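Local coordinates for walker-Type ATPase (Pyrococcus abyssi, PDB 2QEN), which binds ADP and magnesium, and is probably an archaeal ATPase of the P-loop family whose cellular role is unknown, at residues E76-L81 against R114-E119; Q89-Q92 against K96-L99; V285-A290 against Y318-N323; D303-A306 against K311-E314. The protein carries 1 engineered substitution. All coordinates share one frame; numbering follows the deposited sequence.

Contact 1. Residues E76-L81 against R114-E119; sequences ELIKEL and REVFRE
Ile78 and Val116 are the residues in register, with CA atoms 8.1 Å apart, where helix segments 76-81 and 114-119 run nearly parallel. The axes of the two segments make an angle of 20° and come within 11.6 Å of each other. At that spacing the helices meet through side-chain methyls and the edge of one ring, not through their backbones. Leu81 does most of the work from its side. Its CB points toward the other helix, and its CD1 methyl meets two residues at once. Val116 CG1 and Phe117 CE1 each lie 4.1 Å from Leu81 CD1. The methyl sits at the rim of the ring, near its plane. Val116 splits its two branches. CG1 stands opposite the backbone N (chi1 168°) and goes to Leu81, while CG2 turns to Ile78. That second touch is looser, with Ile78 CG2 4.3 Å from Val116 CG2. All four residues are buried and the contact is purely apolar. Leu81 also rests on Ile58 and Ile60 of strand 57-61, and Phe117 on Leu154 of helix 149-161. The two helices belong to the long connection between neighbouring parallel strands 57-61 and 130-135, the second of which ends at the magnesium-binding Asp135. Helix 74-84 rests on the sheet and helix 113-127 packs beside it. Helices flanking a parallel sheet in this way are typical of the alpha/beta core of P-loop NTPases.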
loop_
_atom_site.group_PDB
_atom_site.type_symbol
_atom_site.label_atom_id
_atom_site.label_comp_id
_atom_site.label_asym_id
_atom_site.label_seq_id
_atom_site.Cartn_x
_atom_site.Cartn_y
_atom_site.Cartn_z
ATOM N N GLU A 76 10.362 11.186 16.085
ATOM C CA GLU A 76 8.983 10.947 15.658
ATOM C C GLU A 76 8.703 9.473 15.371
ATOM O O GLU A 76 7.667 8.943 15.780
ATOM C CB GLU A 76 8.664 11.793 14.421
ATOM C CG GLU A 76 8.329 13.251 14.730
ATOM C CD GLU A 76 8.518 14.179 13.540
ATOM O OE1 GLU A 76 8.898 13.694 12.454
ATOM O OE2 GLU A 76 8.290 15.404 13.693
ATOM N N LEU A 77 9.620 8.830 14.652
ATOM C CA LEU A 77 9.523 7.418 14.351
ATOM C C LEU A 77 9.494 6.628 15.651
ATOM O O LEU A 77 8.648 5.757 15.835
ATOM C CB LEU A 77 10.721 6.966 13.504
ATOM C CG LEU A 77 10.577 5.818 12.482
ATOM C CD1 LEU A 77 11.878 5.052 12.342
ATOM C CD2 LEU A 77 9.432 4.843 12.739
ATOM N N ILE A 78 10.420 6.931 16.553
ATOM C CA ILE A 78 10.491 6.212 17.833
ATOM C C ILE A 78 9.213 6.417 18.674
ATOM O O ILE A 78 8.664 5.449 19.219
ATOM C CB ILE A 78 11.812 6.493 18.598
ATOM C CG1 ILE A 78 12.990 5.975 17.751
ATOM C CG2 ILE A 78 11.793 5.822 19.971
ATOM C CD1 ILE A 78 14.341 6.152 18.350
ATOM N N LYS A 79 8.726 7.655 18.723
ATOM C CA LYS A 79 7.472 7.971 19.417
ATOM C C LYS A 79 6.286 7.162 18.848
ATOM O O LYS A 79 5.413 6.724 19.608
ATOM C CB LYS A 79 7.181 9.488 19.380
ATOM C CG LYS A 79 6.061 9.948 20.325
ATOM C CD LYS A 79 5.790 11.464 20.221
ATOM C CE LYS A 79 4.450 11.847 20.870
ATOM N NZ LYS A 79 4.141 13.322 20.810
ATOM N N GLU A 80 6.272 6.972 17.523
ATOM C CA GLU A 80 5.253 6.144 16.832
ATOM C C GLU A 80 5.367 4.634 17.134
ATOM O O GLU A 80 4.361 3.963 17.325
ATOM C CB GLU A 80 5.250 6.411 15.315
ATOM C CG GLU A 80 4.130 5.721 14.530
ATOM C CD GLU A 80 2.728 6.270 14.818
ATOM O OE1 GLU A 80 2.590 7.457 15.214
ATOM O OE2 GLU A 80 1.748 5.509 14.622
ATOM N N LEU A 81 6.582 4.103 17.170
ATOM C CA LEU A 81 6.808 2.735 17.671
ATOM C C LEU A 81 6.280 2.551 19.098
ATOM O O LEU A 81 5.633 1.547 19.399
ATOM C CB LEU A 81 8.289 2.377 17.632
ATOM C CG LEU A 81 8.919 2.045 16.279
ATOM C CD1 LEU A 81 10.416 2.354 16.280
ATOM C CD2 LEU A 81 8.677 0.587 15.935
ATOM N N ARG A 114 18.272 0.898 17.030
ATOM C CA ARG A 114 18.844 -0.413 17.279
ATOM C C ARG A 114 18.475 -0.971 18.661
ATOM O O ARG A 114 18.143 -2.149 18.778
ATOM C CB ARG A 114 20.351 -0.323 17.142
ATOM C CG ARG A 114 21.013 -1.604 16.769
ATOM C CD ARG A 114 22.059 -1.345 15.702
ATOM N NE ARG A 114 23.194 -2.232 15.907
ATOM C CZ ARG A 114 24.139 -2.484 15.010
ATOM N NH1 ARG A 114 24.114 -1.936 13.802
ATOM N NH2 ARG A 114 25.113 -3.303 15.341
ATOM N N GLU A 115 18.540 -0.108 19.675
ATOM C CA GLU A 115 18.107 -0.364 21.062
ATOM C C GLU A 115 16.666 -0.887 21.110
ATOM O O GLU A 115 16.393 -1.913 21.729
ATOM C CB GLU A 115 18.185 0.959 21.832
ATOM C CG GLU A 115 18.281 0.906 23.332
ATOM C CD GLU A 115 18.533 2.303 23.947
ATOM O OE1 GLU A 115 18.683 3.305 23.185
ATOM O OE2 GLU A 115 18.588 2.399 25.197
ATOM N N VAL A 116 15.763 -0.168 20.439
ATOM C CA VAL A 116 14.349 -0.510 20.343
ATOM C C VAL A 116 14.136 -1.862 19.660
ATOM O O VAL A 116 13.361 -2.698 20.146
ATOM C CB VAL A 116 13.559 0.596 19.570
ATOM C CG1 VAL A 116 12.124 0.123 19.200
ATOM C CG2 VAL A 116 13.545 1.920 20.366
ATOM N N PHE A 117 14.829 -2.073 18.544
ATOM C CA PHE A 117 14.684 -3.306 17.783
ATOM C C PHE A 117 15.214 -4.542 18.504
ATOM O O PHE A 117 14.627 -5.617 18.385
ATOM C CB PHE A 117 15.239 -3.148 16.359
ATOM C CG PHE A 117 14.243 -2.536 15.391
ATOM C CD1 PHE A 117 13.548 -1.362 15.725
ATOM C CD2 PHE A 117 13.963 -3.145 14.176
ATOM C CE1 PHE A 117 12.603 -0.794 14.833
ATOM C CE2 PHE A 117 13.014 -2.583 13.274
ATOM C CZ PHE A 117 12.338 -1.416 13.616
ATOM N N ARG A 118 16.294 -4.379 19.266
ATOM C CA ARG A 118 16.836 -5.447 20.113
ATOM C C ARG A 118 15.846 -5.906 21.188
ATOM O O ARG A 118 15.656 -7.103 21.378
ATOM C CB ARG A 118 18.166 -5.019 20.768
ATOM C CG ARG A 118 19.349 -4.968 19.801
ATOM C CD ARG A 118 20.673 -4.792 20.558
ATOM N NE ARG A 118 20.830 -3.413 21.026
ATOM C CZ ARG A 118 21.657 -2.519 20.484
ATOM N NH1 ARG A 118 22.435 -2.862 19.459
ATOM N NH2 ARG A 118 21.717 -1.284 20.979
ATOM N N GLU A 119 15.228 -4.958 21.889
ATOM C CA GLU A 119 14.156 -5.276 22.835
ATOM C C GLU A 119 12.957 -6.011 22.200
ATOM O O GLU A 119 12.402 -6.929 22.800
ATOM C CB GLU A 119 13.688 -4.016 23.569
ATOM C CG GLU A 119 14.692 -3.470 24.577
ATOM C CD GLU A 119 14.220 -2.186 25.263
ATOM O OE1 GLU A 119 13.032 -2.116 25.665
ATOM O OE2 GLU A 119 15.047 -1.247 25.413
#

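Contact 2. Residues Q89-Q92 against K96-L99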
loop_
_atom_site.group_PDB
_atom_site.type_symbol
_atom_site.label_atom_id
_atom_site.label_comp_id
_atom_site.label_asym_id
_atom_site.label_seq_id
_atom_site.Cartn_x
_atom_site.Cartn_y
_atom_site.Cartn_z
ATOM N N GLN A 89 0.299 -3.434 28.254
ATOM C CA GLN A 89 -0.409 -4.394 29.104
ATOM C C GLN A 89 -1.545 -5.121 28.367
ATOM O O GLN A 89 -1.816 -6.292 28.635
ATOM C CB GLN A 89 -0.934 -3.707 30.364
ATOM C CG GLN A 89 0.093 -3.570 31.467
ATOM C CD GLN A 89 -0.437 -2.790 32.647
ATOM O OE1 GLN A 89 -0.600 -1.569 32.576
ATOM N NE2 GLN A 89 -0.716 -3.489 33.741
ATOM N N LYS A 90 -2.199 -4.416 27.448
ATOM C CA LYS A 90 -3.198 -5.012 26.564
ATOM C C LYS A 90 -2.569 -6.087 25.670
ATOM O O LYS A 90 -3.150 -7.160 25.475
ATOM C CB LYS A 90 -3.866 -3.926 25.710
ATOM C CG LYS A 90 -5.045 -4.419 24.881
ATOM C CD LYS A 90 -5.591 -3.337 23.970
ATOM C CE LYS A 90 -6.954 -3.736 23.429
ATOM N NZ LYS A 90 -7.503 -2.710 22.490
ATOM N N PHE A 91 -1.376 -5.786 25.147
ATOM C CA PHE A 91 -0.588 -6.705 24.322
ATOM C C PHE A 91 -0.174 -7.959 25.091
ATOM O O PHE A 91 -0.359 -9.084 24.616
ATOM C CB PHE A 91 0.660 -5.987 23.808
ATOM C CG PHE A 91 1.193 -6.541 22.528
ATOM C CD1 PHE A 91 0.655 -6.140 21.304
ATOM C CD2 PHE A 91 2.241 -7.454 22.534
ATOM C CE1 PHE A 91 1.142 -6.654 20.108
ATOM C CE2 PHE A 91 2.736 -7.973 21.339
ATOM C CZ PHE A 91 2.180 -7.571 20.127
ATOM N N GLN A 92 0.380 -7.741 26.283
ATOM C CA GLN A 92 0.786 -8.798 27.195
ATOM C C GLN A 92 -0.387 -9.674 27.636
ATOM O O GLN A 92 -0.216 -10.867 27.865
ATOM C CB GLN A 92 1.447 -8.192 28.435
ATOM C CG GLN A 92 2.806 -7.572 28.172
ATOM C CD GLN A 92 3.375 -6.851 29.384
ATOM O OE1 GLN A 92 2.700 -6.032 30.014
ATOM N NE2 GLN A 92 4.628 -7.139 29.704
ATOM N N LYS A 96 -0.175 -13.098 26.126
ATOM C CA LYS A 96 0.329 -13.741 27.343
ATOM C C LYS A 96 1.847 -13.640 27.446
ATOM O O LYS A 96 2.546 -14.650 27.477
ATOM C CB LYS A 96 -0.160 -15.194 27.440
ATOM C CG LYS A 96 -1.681 -15.334 27.466
ATOM C CD LYS A 96 -2.273 -15.085 28.853
ATOM C CE LYS A 96 -3.785 -14.892 28.763
ATOM N NZ LYS A 96 -4.502 -15.130 30.059
ATOM N N ILE A 97 2.335 -12.401 27.481
ATOM C CA ILE A 97 3.767 -12.090 27.570
ATOM C C ILE A 97 4.138 -11.635 28.984
ATOM O O ILE A 97 3.468 -10.779 29.564
ATOM C CB ILE A 97 4.166 -10.968 26.573
ATOM C CG1 ILE A 97 3.907 -11.408 25.130
ATOM C CG2 ILE A 97 5.633 -10.578 26.752
ATOM C CD1 ILE A 97 3.691 -10.259 24.144
ATOM N N SER A 98 5.210 -12.203 29.526
ATOM C CA SER A 98 5.710 -11.815 30.844
ATOM C C SER A 98 6.752 -10.690 30.772
ATOM O O SER A 98 6.799 -9.828 31.651
ATOM C CB SER A 98 6.273 -13.034 31.580
ATOM O OG SER A 98 7.254 -13.687 30.793
ATOM N N LEU A 99 7.577 -10.710 29.726
ATOM C CA LEU A 99 8.572 -9.650 29.455
ATOM C C LEU A 99 8.001 -8.234 29.440
ATOM O O LEU A 99 6.905 -8.005 28.929
ATOM C CB LEU A 99 9.257 -9.884 28.105
ATOM C CG LEU A 99 10.621 -10.564 27.971
ATOM C CD1 LEU A 99 11.236 -10.099 26.660
ATOM C CD2 LEU A 99 11.572 -10.263 29.136
#
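The ring of Phe91 receives Ile97 at its edge: Ile97 CD1 lies close to the ring plane, 3.5 Å from Phe91 CD2. The ring of Phe95 also meets that of Phe91, with the planes inclined at about 55°. The second flat group is the amide of Gln92. Gln92 NE2 donates to Leu99 O over a short 2.6 Å, and the acceptor lies near the amide plane. The bond is bent, with an N-H...O angle of 130°, and NE2 stands above the carbonyl plane of Leu99. NE2 also donates to Asn100 OD1, and the two acceptors together probably limit the rotation of the amide. The extended chain of Gln92 carries it past Ile97, with Gln92 CG 4.0 Å from Ile97 CB. The backbone of Gln92 is used as well. Ile97 N donates to Gln92 O at 3.0 Å, in the carbonyl plane and on a lone pair. Lys96 between them has positive phi (56°), the first residue to leave the helix. This bond from the second residue beyond the helix back into its last turn is consistent with a Schellman-type ending. Gln92 thus holds the departing chain by both main chain and side chain. The contact finishes helix 88-95 at the surface and starts the loop toward helix 113-127. Ile97 packs on Leu123 and Leu127 of that helix, and Ser98 OG hydrogen-bonds to its Glu126.

Contact 3. Residues V285-A290 against Y318-N323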
loop_
_atom_site.group_PDB
_atom_site.type_symbol
_atom_site.label_atom_id
_atom_site.label_comp_id
_atom_site.label_asym_id
_atom_site.label_seq_id
_atom_site.Cartn_x
_atom_site.Cartn_y
_atom_site.Cartn_z
ATOM N N VAL A 285 0.339 14.686 -15.278
ATOM C CA VAL A 285 -1.117 14.605 -15.429
ATOM C C VAL A 285 -1.553 14.634 -16.898
ATOM O O VAL A 285 -2.501 13.943 -17.282
ATOM C CB VAL A 285 -1.847 15.689 -14.619
ATOM C CG1 VAL A 285 -3.352 15.479 -14.693
ATOM C CG2 VAL A 285 -1.390 15.648 -13.175
ATOM N N ASP A 286 -0.847 15.430 -17.699
ATOM C CA ASP A 286 -1.030 15.478 -19.153
ATOM C C ASP A 286 -0.816 14.097 -19.784
ATOM O O ASP A 286 -1.585 13.686 -20.648
ATOM C CB ASP A 286 -0.065 16.489 -19.784
ATOM C CG ASP A 286 -0.492 17.956 -19.564
ATOM O OD1 ASP A 286 -1.604 18.229 -19.057
ATOM O OD2 ASP A 286 0.305 18.852 -19.921
ATOM N N ILE A 287 0.244 13.406 -19.364
ATOM C CA ILE A 287 0.587 12.086 -19.891
ATOM C C ILE A 287 -0.472 11.053 -19.481
ATOM O O ILE A 287 -0.908 10.239 -20.289
ATOM C CB ILE A 287 2.004 11.650 -19.441
ATOM C CG1 ILE A 287 3.074 12.558 -20.074
ATOM C CG2 ILE A 287 2.264 10.185 -19.775
ATOM C CD1 ILE A 287 4.511 12.332 -19.546
ATOM N N LEU A 288 -0.884 11.129 -18.223
ATOM C CA LEU A 288 -1.925 10.287 -17.644
ATOM C C LEU A 288 -3.256 10.448 -18.374
ATOM O O LEU A 288 -3.875 9.462 -18.782
ATOM C CB LEU A 288 -2.071 10.639 -16.166
ATOM C CG LEU A 288 -1.554 9.670 -15.082
ATOM C CD1 LEU A 288 -0.596 8.590 -15.560
ATOM C CD2 LEU A 288 -1.026 10.360 -13.843
ATOM N N ARG A 289 -3.682 11.694 -18.572
ATOM C CA ARG A 289 -4.908 11.937 -19.327
ATOM C C ARG A 289 -4.834 11.403 -20.766
ATOM O O ARG A 289 -5.763 10.728 -21.223
ATOM C CB ARG A 289 -5.303 13.401 -19.286
ATOM C CG ARG A 289 -6.732 13.627 -19.724
ATOM C CD ARG A 289 -7.235 14.995 -19.323
ATOM N NE ARG A 289 -7.699 15.038 -17.935
ATOM C CZ ARG A 289 -7.122 15.747 -16.969
ATOM N NH1 ARG A 289 -6.042 16.474 -17.223
ATOM N NH2 ARG A 289 -7.631 15.730 -15.744
ATOM N N ALA A 290 -3.722 11.666 -21.454
ATOM C CA ALA A 290 -3.485 11.139 -22.791
ATOM C C ALA A 290 -3.690 9.613 -22.871
ATOM O O ALA A 290 -4.433 9.133 -23.722
ATOM C CB ALA A 290 -2.053 11.534 -23.287
ATOM N N TYR A 318 10.847 9.752 -21.512
ATOM C CA TYR A 318 11.254 8.449 -21.003
ATOM C C TYR A 318 11.293 8.457 -19.474
ATOM O O TYR A 318 10.773 7.537 -18.829
ATOM C CB TYR A 318 12.616 8.011 -21.577
ATOM C CG TYR A 318 13.085 6.671 -21.035
ATOM C CD1 TYR A 318 12.711 5.471 -21.650
ATOM C CD2 TYR A 318 13.884 6.600 -19.893
ATOM C CE1 TYR A 318 13.129 4.227 -21.144
ATOM C CE2 TYR A 318 14.301 5.368 -19.373
ATOM C CZ TYR A 318 13.919 4.183 -20.006
ATOM O OH TYR A 318 14.347 2.960 -19.501
ATOM N N ALA A 319 11.913 9.500 -18.913
ATOM C CA ALA A 319 12.012 9.661 -17.459
ATOM C C ALA A 319 10.627 9.796 -16.813
ATOM O O ALA A 319 10.329 9.119 -15.830
ATOM C CB ALA A 319 12.907 10.847 -17.116
ATOM N N LEU A 320 9.776 10.633 -17.396
ATOM C CA LEU A 320 8.410 10.838 -16.903
ATOM C C LEU A 320 7.593 9.540 -16.859
ATOM O O LEU A 320 6.942 9.251 -15.856
ATOM C CB LEU A 320 7.664 11.902 -17.738
ATOM C CG LEU A 320 8.191 13.350 -17.659
ATOM C CD1 LEU A 320 7.648 14.241 -18.765
ATOM C CD2 LEU A 320 7.936 13.986 -16.301
ATOM N N LEU A 321 7.644 8.771 -17.948
ATOM C CA LEU A 321 6.918 7.504 -18.048
ATOM C C LEU A 321 7.467 6.446 -17.079
ATOM O O LEU A 321 6.700 5.710 -16.443
ATOM C CB LEU A 321 6.944 6.990 -19.481
ATOM C CG LEU A 321 5.956 7.620 -20.463
ATOM C CD1 LEU A 321 6.396 7.264 -21.882
ATOM C CD2 LEU A 321 4.506 7.151 -20.185
ATOM N N GLU A 322 8.788 6.388 -16.963
ATOM C CA GLU A 322 9.442 5.499 -15.995
ATOM C C GLU A 322 9.038 5.801 -14.549
ATOM O O GLU A 322 8.759 4.877 -13.783
ATOM C CB GLU A 322 10.961 5.533 -16.166
ATOM C CG GLU A 322 11.551 4.494 -17.161
ATOM C CD GLU A 322 10.580 3.954 -18.238
ATOM O OE1 GLU A 322 10.243 4.670 -19.233
ATOM O OE2 GLU A 322 10.188 2.774 -18.100
ATOM N N ASN A 323 9.009 7.082 -14.184
ATOM C CA ASN A 323 8.540 7.517 -12.863
ATOM C C ASN A 323 7.083 7.135 -12.565
ATOM O O ASN A 323 6.765 6.638 -11.490
ATOM C CB ASN A 323 8.731 9.025 -12.702
ATOM C CG ASN A 323 10.191 9.418 -12.523
ATOM O OD1 ASN A 323 10.529 10.602 -12.557
ATOM N ND2 ASN A 323 11.059 8.429 -12.311
#
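With chi1 at -66°, Ile287 turns CG1 opposite the carbonyl carbon and CG2 opposite the backbone N, and this aims one branch at Leu320 and the other at Leu321. The longer branch carries CD1 to Leu320. Ile287 CD1 lies 3.7 Å from Leu320 CB. The same methyl, Ile287 CD1, is 3.8 Å from Leu320 CD1, so it lies against the stem and one tip of the leucine. The two side chains meet at about a right angle. The shorter branch serves Leu321: Ile287 CG2 is 3.8 Å from Leu321 CD2. The CB of Leu321 does not point straight at the other helix, but CD2 swings back toward it. CA atoms of Ile287 and Leu321 are 8.0 Å apart, the nearest pair of the two backbones. Around this trio, Ile287 also packs on Leu317 and Leu324 of helix 314-326, and Leu320 on Tyr284 of helix 282-292. These helices lie in the probable winged helix-turn-helix domain, and the contact is part of its core. All three touching residues are buried, and they touch through aliphatic carbon alone. The join therefore rests on shape and on exclusion of water, not on directed polar bonds.

Contact 4. Residues D303-A306 against K311-E314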
loop_
_atom_site.group_PDB
_atom_site.type_symbol
_atom_site.label_atom_id
_atom_site.label_comp_id
_atom_site.label_asym_id
_atom_site.label_seq_id
_atom_site.Cartn_x
_atom_site.Cartn_y
_atom_site.Cartn_z
ATOM N N ASP A 303 3.025 13.037 -29.833
ATOM C CA ASP A 303 2.329 13.903 -30.793
ATOM C C ASP A 303 1.110 14.589 -30.163
ATOM O O ASP A 303 0.829 15.739 -30.458
ATOM C CB ASP A 303 1.845 13.118 -32.018
ATOM C CG ASP A 303 2.988 12.529 -32.864
ATOM O OD1 ASP A 303 4.188 12.912 -32.701
ATOM O OD2 ASP A 303 2.649 11.666 -33.710
ATOM N N TYR A 304 0.380 13.862 -29.318
ATOM C CA TYR A 304 -0.854 14.390 -28.715
ATOM C C TYR A 304 -0.546 15.633 -27.889
ATOM O O TYR A 304 -1.166 16.692 -28.069
ATOM C CB TYR A 304 -1.545 13.332 -27.850
ATOM C CG TYR A 304 -2.832 13.818 -27.200
ATOM C CD1 TYR A 304 -3.962 14.135 -27.976
ATOM C CD2 TYR A 304 -2.913 13.969 -25.814
ATOM C CE1 TYR A 304 -5.137 14.591 -27.376
ATOM C CE2 TYR A 304 -4.079 14.415 -25.200
ATOM C CZ TYR A 304 -5.189 14.707 -25.981
ATOM O OH TYR A 304 -6.337 15.156 -25.376
ATOM N N LEU A 305 0.445 15.493 -27.017
ATOM C CA LEU A 305 0.876 16.577 -26.160
ATOM C C LEU A 305 1.553 17.723 -26.906
ATOM O O LEU A 305 1.397 18.874 -26.508
ATOM C CB LEU A 305 1.769 16.047 -25.024
ATOM C CG LEU A 305 1.088 15.057 -24.064
ATOM C CD1 LEU A 305 2.056 14.608 -22.974
ATOM C CD2 LEU A 305 -0.209 15.652 -23.458
ATOM N N ALA A 306 2.305 17.415 -27.968
ATOM C CA ALA A 306 2.924 18.455 -28.801
ATOM C C ALA A 306 1.848 19.349 -29.391
ATOM O O ALA A 306 1.977 20.573 -29.430
ATOM C CB ALA A 306 3.764 17.826 -29.928
ATOM N N LYS A 311 5.577 20.276 -26.280
ATOM C CA LYS A 311 6.516 19.327 -26.865
ATOM C C LYS A 311 7.478 18.838 -25.774
ATOM O O LYS A 311 8.219 19.635 -25.181
ATOM C CB LYS A 311 7.298 19.979 -28.014
ATOM C CG LYS A 311 6.531 20.074 -29.336
ATOM C CD LYS A 311 7.411 20.651 -30.459
ATOM C CE LYS A 311 6.718 20.608 -31.828
ATOM N NZ LYS A 311 7.663 20.968 -32.939
ATOM N N ILE A 312 7.448 17.534 -25.502
ATOM C CA ILE A 312 8.324 16.928 -24.503
ATOM C C ILE A 312 9.502 16.230 -25.197
ATOM O O ILE A 312 9.290 15.351 -26.023
ATOM C CB ILE A 312 7.555 15.908 -23.610
ATOM C CG1 ILE A 312 6.223 16.498 -23.114
ATOM C CG2 ILE A 312 8.427 15.438 -22.444
ATOM C CD1 ILE A 312 5.466 15.601 -22.155
ATOM N N PRO A 313 10.749 16.626 -24.867
ATOM C CA PRO A 313 11.916 15.908 -25.389
ATOM C C PRO A 313 11.890 14.422 -25.031
ATOM O O PRO A 313 11.353 14.038 -23.983
ATOM C CB PRO A 313 13.101 16.588 -24.692
ATOM C CG PRO A 313 12.602 17.930 -24.295
ATOM C CD PRO A 313 11.138 17.747 -23.992
ATOM N N GLU A 314 12.493 13.617 -25.896
ATOM C CA GLU A 314 12.497 12.162 -25.800
ATOM C C GLU A 314 13.107 11.604 -24.497
ATOM O O GLU A 314 12.503 10.719 -23.866
ATOM C CB GLU A 314 13.186 11.573 -27.042
ATOM C CG GLU A 314 12.527 10.311 -27.564
ATOM C CD GLU A 314 12.092 10.420 -29.012
ATOM O OE1 GLU A 314 12.966 10.671 -29.871
ATOM O OE2 GLU A 314 10.882 10.245 -29.294
#
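Lys311, Ala306 and Leu305 bury the most surface here, in what is probably the turn of a helix-turn-helix. Segment 303-306 lies on helix 298-307. Segment 311-314 leads into helix 314-326, with Pro313 at its N-cap position. The chain comes back close to where it left: the CA atoms of Ala306 and Lys311 are 4.2 Å apart. Lys311 has the largest share. Its CB points away from the helix, yet the start of its chain still lies against Ala306. With CG opposite its own carbonyl carbon (chi1 -79°), the lysine lays that carbon beside the alanine. Ala306 meets it with its CB methyl. Lys311 CG is 3.6 Å from Ala306 CB. It is also near the main chain, with Lys311 CG 4.0 Å from Ala306 CA. The aliphatic part of the lysine makes this touch, and the rest of the chain runs on extended. Leu305 works on the buried side. Its CB points toward the returning chain, and it also packs on Asp286 and Ile287 of helix 282-292. Its partner is Ile312, which leans on Leu317 and Leu320 of helix 314-326. Leu305 and Ile312 therefore place the turn over the interior of the three-helix group, while Lys311 stays exposed. The side chains of Leu305 and Ile312 cross obliquely. They meet methyl to methyl, with Leu305 CD1 3.6 Å from Ile312 CD1.

How the contacts relate
From the N terminus, helix 74-84 enters contact 1, which closes when helix 113-127 comes alongside it. Contact 2 falls within that span and ties the end of helix 88-95 to the loop that follows. The two lie in the ATPase domain, with centres 18 Å apart and without touching. The chain then completes the nucleotide-binding part and reaches the winged-helix region. There contact 3 joins helices 282-292 and 314-326, and contact 4 closes a shorter loop between them. These two do touch: Ile287 CG1 lies 3.7 Å from Leu305 CD1. Contacts 2 and 4 are about 60 Å apart between centres. No pair of contacts crosses along the chain.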